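Local atomic coordinates of endo-1,4-beta-xylanase D (Paenibacillus polymyxa, PDB entry 1UX7), a protein that binds xylan through a calcium-dependent carbohydrate-binding module of a xylanase, one calcium lying at the sugar-binding site. Residues 60-65 with 109-114. Numbering follows the deposited sequence.
Sequences AKVDLV and WDAYVD. With CA (calcium ion), chain D; CA (calcium ion), chain C.
Trp109 lays one face of its indole over the start of strand 59-66, where the CA of Ala60 makes a CH-pi contact 3.6 Å from the centre of the six-membered ring, only 14° off its normal. The backbone N of Lys61 crosses the same face at the far rim, 3.4 Å from Trp109 CH2. Trp109 CG sits between its own backbone N and carbonyl carbon (chi1 46°), a turn that brings the ring over the strand while the carbonyl O remains bound to calcium. The methyl of Ala60 lies over the same face, at the CE3 rim, 3.6 Å from Trp109 CE3, and also meets the CB of Ala111 at 3.8 Å. Next along, Val62 CG2, anti to the carbonyl carbon and beside the backbone N, presses on Ala111 CB at 3.7 Å and more loosely on Val113 CG2. No hydrogen bond joins the two segments; apolar contact holds them, and Leu100 of strand 96-101 adds to it by touching both valines. Replacing Trp109 by an alanine would probably lose the CH-pi contact and open a gap over Ala60 CA and Lys61 N. The Trp109 carbonyl O and Asp110 OD1 each bind the calcium at 2.4 Å; Tyr29 O and Asp105 OD1 bind the same ion, and Asp110 also touches a xylose unit of the bound xylotriose. At the far end of segment 109-114, Asp114 binds a second calcium through O and OD1. Strands 59-66 and 111-118 belong to different antiparallel sheets, and segments 60-65 and 111-114 cross at -55°, the face-to-face packing of a beta-sandwich carbohydrate-binding module, here with the calcium-dependent xylan site at one end.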
ATOM      1  N   ALA A  60       8.961   6.152  -4.798  1.00 12.13           N
ATOM      2  CA  ALA A  60       8.253   5.985  -3.535  1.00 11.63           C
ATOM      3  C   ALA A  60       8.158   4.498  -3.229  1.00 12.27           C
ATOM      4  O   ALA A  60       7.792   3.717  -4.070  1.00 13.98           O
ATOM      5  CB  ALA A  60       6.885   6.614  -3.618  1.00 11.53           C
ATOM      6  N   LYS A  61       8.470   4.108  -2.009  1.00 11.71           N
ATOM      7  CA  LYS A  61       8.480   2.701  -1.620  1.00 12.31           C
ATOM      8  C   LYS A  61       7.479   2.486  -0.502  1.00 11.54           C
ATOM      9  O   LYS A  61       7.486   3.217   0.483  1.00 11.69           O
ATOM     10  CB  LYS A  61       9.861   2.311  -1.104  1.00 13.54           C
ATOM     11  CG  LYS A  61       9.987   0.876  -0.726  1.00 17.13           C
ATOM     12  CD  LYS A  61      11.457   0.495  -0.557  1.00 21.58           C
ATOM     13  CE  LYS A  61      11.622  -0.923  -0.076  1.00 25.68           C
ATOM     14  NZ  LYS A  61      12.133  -0.941   1.314  1.00 29.65           N
ATOM     15  N   VAL A  62       6.616   1.492  -0.660  1.00 10.64           N
ATOM     16  CA  VAL A  62       5.552   1.187   0.283  1.00 10.97           C
ATOM     17  C   VAL A  62       5.682  -0.276   0.723  1.00 10.44           C
ATOM     18  O   VAL A  62       5.665  -1.151  -0.104  1.00 11.37           O
ATOM     19  CB  VAL A  62       4.178   1.424  -0.393  1.00 11.31           C
ATOM     20  CG1 VAL A  62       3.069   1.147   0.568  1.00 13.40           C
ATOM     21  CG2 VAL A  62       4.102   2.873  -0.975  1.00 12.19           C
ATOM     22  N   ASP A  63       5.817  -0.527   2.026  1.00  9.89           N
ATOM     23  CA  ASP A  63       5.850  -1.870   2.574  1.00 10.40           C
ATOM     24  C   ASP A  63       4.466  -2.474   2.686  1.00  9.93           C
ATOM     25  O   ASP A  63       3.531  -1.761   3.042  1.00 10.95           O
ATOM     26  CB  ASP A  63       6.467  -1.869   3.979  1.00 11.86           C
ATOM     27  CG  ASP A  63       7.986  -1.739   3.966  1.00 15.21           C
ATOM     28  OD1 ASP A  63       8.586  -1.756   2.863  1.00 18.45           O
ATOM     29  OD2 ASP A  63       8.639  -1.597   5.034  1.00 18.39           O
ATOM     30  N   LEU A  64       4.371  -3.766   2.369  1.00  8.87           N
ATOM     31  CA  LEU A  64       3.170  -4.557   2.575  1.00  9.48           C
ATOM     32  C   LEU A  64       3.368  -5.434   3.802  1.00  8.56           C
ATOM     33  O   LEU A  64       4.303  -6.246   3.847  1.00  8.88           O
ATOM     34  CB  LEU A  64       2.822  -5.409   1.362  1.00 10.80           C
ATOM     35  CG  LEU A  64       1.643  -6.363   1.559  1.00 12.09           C
ATOM     36  CD1 LEU A  64       0.336  -5.619   1.820  1.00 12.44           C
ATOM     37  CD2 LEU A  64       1.547  -7.282   0.345  1.00 13.83           C
ATOM     38  N   VAL A  65       2.483  -5.266   4.776  1.00  7.81           N
ATOM     39  CA  VAL A  65       2.567  -5.954   6.056  1.00  8.36           C
ATOM     40  C   VAL A  65       1.263  -6.726   6.227  1.00  8.22           C
ATOM     41  O   VAL A  65       0.182  -6.134   6.124  1.00 10.02           O
ATOM     42  CB  VAL A  65       2.748  -4.936   7.215  1.00  8.44           C
ATOM     43  CG1 VAL A  65       3.140  -5.641   8.502  1.00  9.41           C
ATOM     44  CG2 VAL A  65       3.748  -3.887   6.832  1.00  9.05           C
ATOM     45  N   TRP A 109      10.480  12.241  -1.201  1.00 13.63           N
ATOM     46  CA  TRP A 109       9.246  11.880  -1.941  1.00 13.28           C
ATOM     47  C   TRP A 109       8.136  11.578  -0.958  1.00 12.90           C
ATOM     48  O   TRP A 109       8.377  11.432   0.259  1.00 13.05           O
ATOM     49  CB  TRP A 109       9.453  10.654  -2.867  1.00 12.88           C
ATOM     50  CG  TRP A 109      10.154   9.522  -2.240  1.00 12.74           C
ATOM     51  CD1 TRP A 109      11.471   9.234  -2.367  1.00 14.41           C
ATOM     52  CD2 TRP A 109       9.618   8.529  -1.344  1.00 11.74           C
ATOM     53  NE1 TRP A 109      11.801   8.129  -1.622  1.00 13.68           N
ATOM     54  CE2 TRP A 109      10.677   7.672  -0.988  1.00 12.16           C
ATOM     55  CE3 TRP A 109       8.345   8.264  -0.816  1.00 11.10           C
ATOM     56  CZ2 TRP A 109      10.514   6.594  -0.122  1.00 11.85           C
ATOM     57  CZ3 TRP A 109       8.181   7.179   0.029  1.00 10.73           C
ATOM     58  CH2 TRP A 109       9.270   6.367   0.380  1.00 11.78           C
ATOM     59  N   ASP A 110       6.920  11.523  -1.497  1.00 12.89           N
ATOM     60  CA  ASP A 110       5.747  10.994  -0.819  1.00 12.09           C
ATOM     61  C   ASP A 110       5.160   9.891  -1.696  1.00 11.26           C
ATOM     62  O   ASP A 110       5.440   9.840  -2.887  1.00 10.50           O
ATOM     63  CB  ASP A 110       4.713  12.091  -0.607  1.00 12.65           C
ATOM     64  CG  ASP A 110       5.291  13.297   0.110  1.00 14.71           C
ATOM     65  OD1 ASP A 110       6.003  13.044   1.102  1.00 14.89           O
ATOM     66  OD2 ASP A 110       5.067  14.485  -0.239  1.00 16.87           O
ATOM     67  N   ALA A 111       4.374   9.009  -1.089  1.00 10.26           N
ATOM     68  CA  ALA A 111       3.767   7.878  -1.786  1.00  9.67           C
ATOM     69  C   ALA A 111       2.267   8.090  -1.865  1.00  9.12           C
ATOM     70  O   ALA A 111       1.619   8.412  -0.871  1.00 10.78           O
ATOM     71  CB  ALA A 111       4.072   6.593  -1.063  1.00  9.67           C
ATOM     72  N   TYR A 112       1.693   7.868  -3.029  1.00  8.56           N
ATOM     73  CA  TYR A 112       0.260   7.938  -3.241  1.00  8.56           C
ATOM     74  C   TYR A 112      -0.223   6.526  -3.529  1.00  8.28           C
ATOM     75  O   TYR A 112       0.347   5.822  -4.353  1.00  8.65           O
ATOM     76  CB  TYR A 112      -0.046   8.862  -4.415  1.00  9.29           C
ATOM     77  CG  TYR A 112       0.445  10.292  -4.286  1.00 10.67           C
ATOM     78  CD1 TYR A 112       0.690  10.895  -3.050  1.00 11.97           C
ATOM     79  CD2 TYR A 112       0.665  11.050  -5.434  1.00 11.59           C
ATOM     80  CE1 TYR A 112       1.123  12.224  -2.978  1.00 12.50           C
ATOM     81  CE2 TYR A 112       1.086  12.356  -5.370  1.00 12.36           C
ATOM     82  CZ  TYR A 112       1.304  12.943  -4.132  1.00 13.97           C
ATOM     83  OH  TYR A 112       1.740  14.251  -4.083  1.00 15.95           O
ATOM     84  N   VAL A 113      -1.248   6.107  -2.810  1.00  8.33           N
ATOM     85  CA  VAL A 113      -1.783   4.749  -2.897  1.00  9.15           C
ATOM     86  C   VAL A 113      -3.263   4.789  -3.283  1.00  8.06           C
ATOM     87  O   VAL A 113      -4.039   5.496  -2.660  1.00  8.69           O
ATOM     88  CB  VAL A 113      -1.576   3.991  -1.563  1.00 10.35           C
ATOM     89  CG1 VAL A 113      -2.071   2.586  -1.674  1.00 11.94           C
ATOM     90  CG2 VAL A 113      -0.093   4.000  -1.160  1.00 13.93           C
ATOM     91  N   ASP A 114      -3.634   4.023  -4.313  1.00  7.87           N
ATOM     92  CA  ASP A 114      -4.983   4.042  -4.897  1.00  8.63           C
ATOM     93  C   ASP A 114      -5.846   2.878  -4.372  1.00  8.25           C
ATOM     94  O   ASP A 114      -6.927   3.106  -3.838  1.00  9.11           O
ATOM     95  CB  ASP A 114      -4.816   3.998  -6.419  1.00  8.67           C
ATOM     96  CG  ASP A 114      -6.099   4.091  -7.167  1.00 10.94           C
ATOM     97  OD1 ASP A 114      -7.155   4.266  -6.540  1.00 11.56           O
ATOM     98  OD2 ASP A 114      -6.106   3.968  -8.409  1.00 12.61           O
TER
HETATM   99 CA    CA D1135      -8.734   4.514  -4.898  1.00 11.27          CA
HETATM  100 CA    CA C1134       7.904  12.470   2.368  1.00 15.40          CA
HETATM  101  O   HOH W   1       9.268  14.179   1.304  1.00 19.25           O
HETATM  102  O   HOH W   2     -10.078   5.068  -6.801  1.00 14.67           O